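Local coordinates for ScaE cell-surface anchored scaffoldin protein (Ruminococcus flavefaciens, PDB 2ZF9), which probably anchors the cellulosome to the bacterial cell surface, this chain being its type III cohesin module, a dockerin-binding domain, at residues A[60-70]-A[152-162]. Numbering follows the deposited sequence. Where two conformers were deposited one is given.
Sequences AADKYAATGLH and RTTNEDLFTNV
Phe159 lays its CZ over the face of the Tyr64 ring in an offset stack, the centroids 4.6 Å apart and the planes at 28°. With CG anti to its backbone N (chi1 -167°), the Phe159 side chain runs beside that of Thr67, whose CG2 lies 3.6 Å from Phe159 CD1, while Ala60 CB meets the ring edge. This is the tightly packed part: Val57 of strand 50-58 touches both rings, and Tyr64 OH is bonded to Lys122 O. The backbones of 66-70 and 158-160 run antiparallel, joined by Gly68 N to Leu158 O, Leu158 N to Gly68 O and Thr160 N to Ala66 O. Thr160 O accepts twice, from Ala65 N almost straight (174°) and from Ala66 N, which comes from above the carbonyl plane; two residues thus face one, a classic beta bulge. The other face is looser: Ala66 and Leu158 remain partly exposed, though Ala66 CB keeps ordinary contact with Thr160 CG2 (3.9 Å) and Gln172 of helix 166-178 touches Leu158 and Thr160. Past the last bridged pair, strand residue His70 meets the 152-157 loop: ND1 donates to Asp157 OD1 at 2.5 Å, unusually close, and the partly exposed Arg152 stacks its guanidinium face to face on the imidazole, planes nearly parallel. Arg152 NE also forms a salt bridge with Asp157 OD2 at 3.1 Å, in the guanidinium plane but from above the carboxylate. An alanine at Arg152 is likely to leave Asp157 without this charged mate and strip the cover from one imidazole face. Ordered water reaches this end, 2.8 Å from His70 NE2. In the cohesin jelly-roll beta-sandwich, 158-160 resumes the pairing of 142-149 with 66-73 after the 150-157 excursion, consistent with a beta flap, and leads into helix 166-178.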
ATOM      1  N   ALA A  60      -0.904  -7.558 -12.013  1.00 17.47           N
ATOM      2  CA  ALA A  60       0.281  -8.363 -11.684  1.00 17.79           C
ATOM      3  C   ALA A  60      -0.019  -9.844 -11.395  1.00 19.19           C
ATOM      4  O   ALA A  60       0.863 -10.545 -10.904  1.00 17.76           O
ATOM      5  CB  ALA A  60       0.989  -7.746 -10.484  1.00 18.96           C
ATOM      6  N   ALA A  61      -1.247 -10.312 -11.670  1.00 19.65           N
ATOM      7  CA  ALA A  61      -1.639 -11.672 -11.278  1.00 19.19           C
ATOM      8  C   ALA A  61      -0.696 -12.680 -11.907  1.00 19.29           C
ATOM      9  O   ALA A  61      -0.360 -12.558 -13.076  1.00 18.73           O
ATOM     10  CB  ALA A  61      -3.085 -11.959 -11.687  1.00 20.29           C
ATOM     11  N   ASP A  62      -0.266 -13.659 -11.110  1.00 17.54           N
ATOM     12  CA  ASP A  62       0.669 -14.714 -11.508  1.00 17.93           C
ATOM     13  C   ASP A  62       2.056 -14.238 -11.892  1.00 17.85           C
ATOM     14  O   ASP A  62       2.831 -14.993 -12.469  1.00 19.69           O
ATOM     15  CB  ASP A  62       0.062 -15.624 -12.599  1.00 22.20           C
ATOM     16  CG  ASP A  62      -1.303 -16.158 -12.192  1.00 30.44           C
ATOM     17  OD1 ASP A  62      -1.440 -16.596 -11.030  1.00 27.82           O
ATOM     18  OD2 ASP A  62      -2.232 -16.113 -13.022  1.00 35.58           O
ATOM     19  N   LYS A  63       2.398 -12.999 -11.533  1.00 17.76           N
ATOM     20  CA  LYS A  63       3.718 -12.453 -11.927  1.00 15.15           C
ATOM     21  C   LYS A  63       4.615 -12.038 -10.767  1.00 17.60           C
ATOM     22  O   LYS A  63       5.766 -11.612 -10.978  1.00 21.84           O
ATOM     23  CB  LYS A  63       3.521 -11.198 -12.793  1.00 16.43           C
ATOM     24  CG  LYS A  63       2.682 -11.407 -14.054  1.00 20.65           C
ATOM     25  CD  LYS A  63       3.303 -12.443 -14.959  1.00 21.90           C
ATOM     26  CE  LYS A  63       2.478 -12.590 -16.256  1.00 27.65           C
ATOM     27  NZ  LYS A  63       3.216 -13.571 -17.127  1.00 26.60           N
ATOM     28  N   TYR A  64       4.095 -12.096  -9.554  1.00 16.39           N
ATOM     29  CA  TYR A  64       4.880 -11.657  -8.407  1.00 15.91           C
ATOM     30  C   TYR A  64       4.723 -12.585  -7.222  1.00 17.51           C
ATOM     31  O   TYR A  64       3.827 -13.457  -7.203  1.00 15.97           O
ATOM     32  CB  TYR A  64       4.499 -10.190  -8.033  1.00 12.98           C
ATOM     33  CG  TYR A  64       3.169 -10.111  -7.279  1.00 16.29           C
ATOM     34  CD1 TYR A  64       1.947 -10.127  -7.968  1.00 14.21           C
ATOM     35  CD2 TYR A  64       3.135 -10.042  -5.890  1.00 16.27           C
ATOM     36  CE1 TYR A  64       0.736 -10.071  -7.266  1.00 14.72           C
ATOM     37  CE2 TYR A  64       1.921  -9.998  -5.182  1.00 18.07           C
ATOM     38  CZ  TYR A  64       0.730 -10.028  -5.886  1.00 19.08           C
ATOM     39  OH  TYR A  64      -0.465  -9.995  -5.224  1.00 15.39           O
ATOM     40  N   ALA A  65       5.595 -12.385  -6.228  1.00 15.45           N
ATOM     41  CA  ALA A  65       5.509 -13.086  -4.943  1.00 17.35           C
ATOM     42  C   ALA A  65       6.141 -12.292  -3.795  1.00 16.56           C
ATOM     43  O   ALA A  65       5.597 -12.303  -2.687  1.00 17.00           O
ATOM     44  CB  ALA A  65       6.207 -14.444  -5.018  1.00 16.73           C
ATOM     45  N   ALA A  66       7.330 -11.728  -4.035  1.00 16.53           N
ATOM     46  CA  ALA A  66       8.124 -11.100  -2.969  1.00 18.70           C
ATOM     47  C   ALA A  66       7.723  -9.622  -2.896  1.00 18.57           C
ATOM     48  O   ALA A  66       7.929  -8.889  -3.866  1.00 18.60           O
ATOM     49  CB  ALA A  66       9.583 -11.205  -3.278  1.00 18.94           C
ATOM     50  N   THR A  67       7.148  -9.192  -1.769  1.00 17.46           N
ATOM     51  CA  THR A  67       6.771  -7.774  -1.589  1.00 16.49           C
ATOM     52  C   THR A  67       7.261  -7.295  -0.231  1.00 15.21           C
ATOM     53  O   THR A  67       7.431  -8.091   0.726  1.00 14.18           O
ATOM     54  CB  THR A  67       5.233  -7.492  -1.680  1.00 16.56           C
ATOM     55  OG1 THR A  67       4.564  -8.028  -0.525  1.00 16.37           O
ATOM     56  CG2 THR A  67       4.622  -8.083  -2.960  1.00 19.03           C
ATOM     57  N   GLY A  68       7.525  -6.004  -0.161  1.00 16.24           N
ATOM     58  CA  GLY A  68       7.890  -5.360   1.110  1.00 15.53           C
ATOM     59  C   GLY A  68       7.320  -3.970   0.910  1.00 17.52           C
ATOM     60  O   GLY A  68       7.764  -3.230   0.011  1.00 15.42           O
ATOM     61  N   LEU A  69       6.290  -3.631   1.675  1.00 15.01           N
ATOM     62  CA  LEU A  69       5.556  -2.395   1.395  1.00 17.02           C
ATOM     63  C   LEU A  69       5.292  -1.635   2.668  1.00 19.10           C
ATOM     64  O   LEU A  69       4.649  -2.171   3.586  1.00 16.83           O
ATOM     65  CB  LEU A  69       4.262  -2.696   0.659  1.00 13.91           C
ATOM     66  CG  LEU A  69       4.410  -3.343  -0.731  1.00 18.58           C
ATOM     67  CD1 LEU A  69       3.040  -3.805  -1.201  1.00 19.16           C
ATOM     68  CD2 LEU A  69       4.993  -2.355  -1.757  1.00 13.55           C
ATOM     69  N   HIS A  70       5.811  -0.404   2.736  1.00 16.19           N
ATOM     70  CA  HIS A  70       5.583   0.438   3.899  1.00 17.45           C
ATOM     71  C   HIS A  70       4.401   1.343   3.625  1.00 16.51           C
ATOM     72  O   HIS A  70       4.342   2.021   2.601  1.00 17.50           O
ATOM     73  CB  HIS A  70       6.803   1.309   4.202  1.00 16.60           C
ATOM     74  CG  HIS A  70       7.938   0.557   4.823  1.00 20.12           C
ATOM     75  ND1 HIS A  70       8.936  -0.028   4.078  1.00 18.77           N
ATOM     76  CD2 HIS A  70       8.257   0.335   6.125  1.00 20.46           C
ATOM     77  CE1 HIS A  70       9.818  -0.593   4.886  1.00 20.19           C
ATOM     78  NE2 HIS A  70       9.432  -0.379   6.138  1.00 17.46           N
ATOM     79  N   ARG A 152      16.877   0.698   1.678  1.00 27.10           N
ATOM     80  CA  ARG A 152      17.029   0.057   2.988  1.00 27.27           C
ATOM     81  C   ARG A 152      17.917  -1.167   2.861  1.00 31.32           C
ATOM     82  O   ARG A 152      18.009  -1.774   1.775  1.00 30.85           O
ATOM     83  CB  ARG A 152      15.662  -0.401   3.536  1.00 24.87           C
ATOM     84  CG  ARG A 152      14.607   0.698   3.586  1.00 27.61           C
ATOM     85  CD  ARG A 152      13.217   0.101   3.811  1.00 24.87           C
ATOM     86  NE  ARG A 152      12.184   1.125   3.950  1.00 31.52           N
ATOM     87  CZ  ARG A 152      11.885   1.723   5.105  1.00 37.34           C
ATOM     88  NH1 ARG A 152      12.549   1.389   6.211  1.00 30.72           N
ATOM     89  NH2 ARG A 152      10.916   2.635   5.157  1.00 29.36           N
ATOM     90  N   THR A 153      18.537  -1.560   3.975  1.00 30.26           N
ATOM     91  CA  THR A 153      19.261  -2.827   4.020  1.00 32.18           C
ATOM     92  C   THR A 153      18.441  -3.948   4.634  1.00 32.38           C
ATOM     93  O   THR A 153      18.731  -5.113   4.382  1.00 36.76           O
ATOM     94  CB  THR A 153      20.653  -2.716   4.722  1.00 33.91           C
ATOM     95  OG1 THR A 153      20.489  -2.504   6.128  1.00 39.50           O
ATOM     96  CG2 THR A 153      21.442  -1.577   4.137  1.00 38.26           C
ATOM     97  N   THR A 154      17.425  -3.615   5.435  1.00 27.45           N
ATOM     98  CA  THR A 154      16.534  -4.610   6.002  1.00 26.45           C
ATOM     99  C   THR A 154      15.112  -4.094   5.796  1.00 25.49           C
ATOM    100  O   THR A 154      14.904  -2.893   5.602  1.00 23.20           O
ATOM    101  CB  THR A 154      16.761  -4.819   7.532  1.00 30.20           C
ATOM    102  OG1 THR A 154      16.469  -3.594   8.211  1.00 38.82           O
ATOM    103  CG2 THR A 154      18.215  -5.223   7.856  1.00 38.10           C
ATOM    104  N   ASN A 155      14.135  -5.004   5.840  1.00 24.38           N
ATOM    105  CA  ASN A 155      12.745  -4.680   5.496  1.00 24.36           C
ATOM    106  C   ASN A 155      12.681  -3.847   4.219  1.00 24.05           C
ATOM    107  O   ASN A 155      12.005  -2.807   4.169  1.00 21.82           O
ATOM    108  CB  ASN A 155      12.040  -3.984   6.660  1.00 23.77           C
ATOM    109  CG  ASN A 155      11.972  -4.874   7.922  1.00 32.48           C
ATOM    110  OD1 ASN A 155      12.023  -6.111   7.842  1.00 26.55           O
ATOM    111  ND2 ASN A 155      11.866  -4.234   9.085  1.00 42.48           N
ATOM    112  N   GLU A 156      13.416  -4.291   3.193  1.00 20.33           N
ATOM    113  CA  GLU A 156      13.451  -3.551   1.945  1.00 20.59           C
ATOM    114  C   GLU A 156      12.083  -3.383   1.327  1.00 19.44           C
ATOM    115  O   GLU A 156      11.216  -4.276   1.453  1.00 18.44           O
ATOM    116  CB  GLU A 156      14.325  -4.268   0.924  1.00 21.64           C
ATOM    117  CG  GLU A 156      15.819  -4.194   1.185  1.00 25.38           C
ATOM    118  CD  GLU A 156      16.543  -5.113   0.209  1.00 40.28           C
ATOM    119  OE1 GLU A 156      17.039  -4.619  -0.826  1.00 39.25           O
ATOM    120  OE2 GLU A 156      16.515  -6.342   0.430  1.00 38.48           O
ATOM    121  N   ASP A 157      11.917  -2.260   0.618  1.00 18.00           N
ATOM    122  CA  ASP A 157      10.752  -2.045  -0.202  1.00 17.45           C
ATOM    123  C   ASP A 157      10.922  -2.799  -1.520  1.00 18.87           C
ATOM    124  O   ASP A 157      11.901  -2.594  -2.272  1.00 18.39           O
ATOM    125  CB  ASP A 157      10.521  -0.555  -0.435  1.00 17.54           C
ATOM    126  CG  ASP A 157      10.209   0.210   0.872  1.00 24.48           C
ATOM    127  OD1 ASP A 157       9.280  -0.195   1.611  1.00 24.39           O
ATOM    128  OD2 ASP A 157      10.901   1.223   1.130  1.00 24.27           O
ATOM    129  N   LEU A 158       9.985  -3.696  -1.782  1.00 15.46           N
ATOM    130  CA  LEU A 158      10.120  -4.652  -2.873  1.00 14.05           C
ATOM    131  C   LEU A 158       8.759  -4.935  -3.496  1.00 17.23           C
ATOM    132  O   LEU A 158       7.735  -4.916  -2.816  1.00 15.48           O
ATOM    133  CB  LEU A 158      10.661  -6.006  -2.378  1.00 17.47           C
ATOM    134  CG  LEU A 158      12.069  -6.115  -1.798  1.00 20.38           C
ATOM    135  CD1 LEU A 158      12.273  -7.542  -1.335  1.00 22.83           C
ATOM    136  CD2 LEU A 158      13.146  -5.708  -2.827  1.00 20.24           C
ATOM    137  N   PHE A 159       8.763  -5.194  -4.802  1.00 15.36           N
ATOM    138  CA  PHE A 159       7.573  -5.738  -5.437  1.00 16.60           C
ATOM    139  C   PHE A 159       8.044  -6.481  -6.672  1.00 17.66           C
ATOM    140  O   PHE A 159       8.278  -5.861  -7.714  1.00 15.87           O
ATOM    141  CB  PHE A 159       6.549  -4.667  -5.830  1.00 16.54           C
ATOM    142  CG  PHE A 159       5.220  -5.272  -6.193  1.00 18.41           C
ATOM    143  CD1 PHE A 159       4.233  -5.391  -5.243  1.00 12.38           C
ATOM    144  CD2 PHE A 159       4.991  -5.793  -7.468  1.00 17.22           C
ATOM    145  CE1 PHE A 159       3.000  -6.033  -5.542  1.00 15.41           C
ATOM    146  CE2 PHE A 159       3.755  -6.405  -7.774  1.00 19.14           C
ATOM    147  CZ  PHE A 159       2.780  -6.536  -6.793  1.00 15.96           C
ATOM    148  N   THR A 160       8.216  -7.793  -6.555  1.00 17.22           N
ATOM    149  CA  THR A 160       9.056  -8.502  -7.531  1.00 17.93           C
ATOM    150  C   THR A 160       8.700  -9.980  -7.531  1.00 18.59           C
ATOM    151  O   THR A 160       7.765 -10.381  -6.835  1.00 16.32           O
ATOM    152  CB  THR A 160      10.601  -8.258  -7.276  1.00 17.22           C
ATOM    153  OG1 THR A 160      11.357  -8.641  -8.429  1.00 18.57           O
ATOM    154  CG2 THR A 160      11.131  -8.953  -5.992  1.00 20.29           C
ATOM    155  N   ASN A 161       9.403 -10.764  -8.356  1.00 17.85           N
ATOM    156  CA  ASN A 161       9.052 -12.174  -8.564  1.00 17.69           C
ATOM    157  C   ASN A 161      10.030 -13.102  -7.835  1.00 20.13           C
ATOM    158  O   ASN A 161      10.996 -12.612  -7.232  1.00 17.43           O
ATOM    159  CB  ASN A 161       8.916 -12.492 -10.075  1.00 18.54           C
ATOM    160  CG  ASN A 161      10.180 -12.202 -10.875  1.00 22.19           C
ATOM    161  OD1 ASN A 161      11.253 -11.991 -10.310  1.00 19.83           O
ATOM    162  ND2 ASN A 161      10.053 -12.200 -12.205  1.00 20.85           N
ATOM    163  N   VAL A 162       9.827 -14.416  -7.859  1.00 18.35           N
ATOM    164  CA  VAL A 162      10.705 -15.252  -7.034  0.50 21.75           C
ATOM    165  C   VAL A 162      12.167 -15.226  -7.502  1.00 24.34           C
ATOM    166  O   VAL A 162      13.068 -15.238  -6.669  1.00 25.46           O
ATOM    167  CB  VAL A 162      10.199 -16.709  -6.789  0.50 21.25           C
ATOM    168  CG1 VAL A 162       8.807 -16.706  -6.175  0.50 20.52           C
ATOM    169  CG2 VAL A 162      10.217 -17.532  -8.050  0.50 21.60           C
TER
HETATM  170  O   HOH W   1       7.271 -12.537 -13.189  1.00 19.93           O
HETATM  171  O   HOH W   2       6.941   0.443   0.241  1.00 15.73           O
HETATM  172  O   HOH W   3      10.391  -1.237   8.583  1.00 24.26           O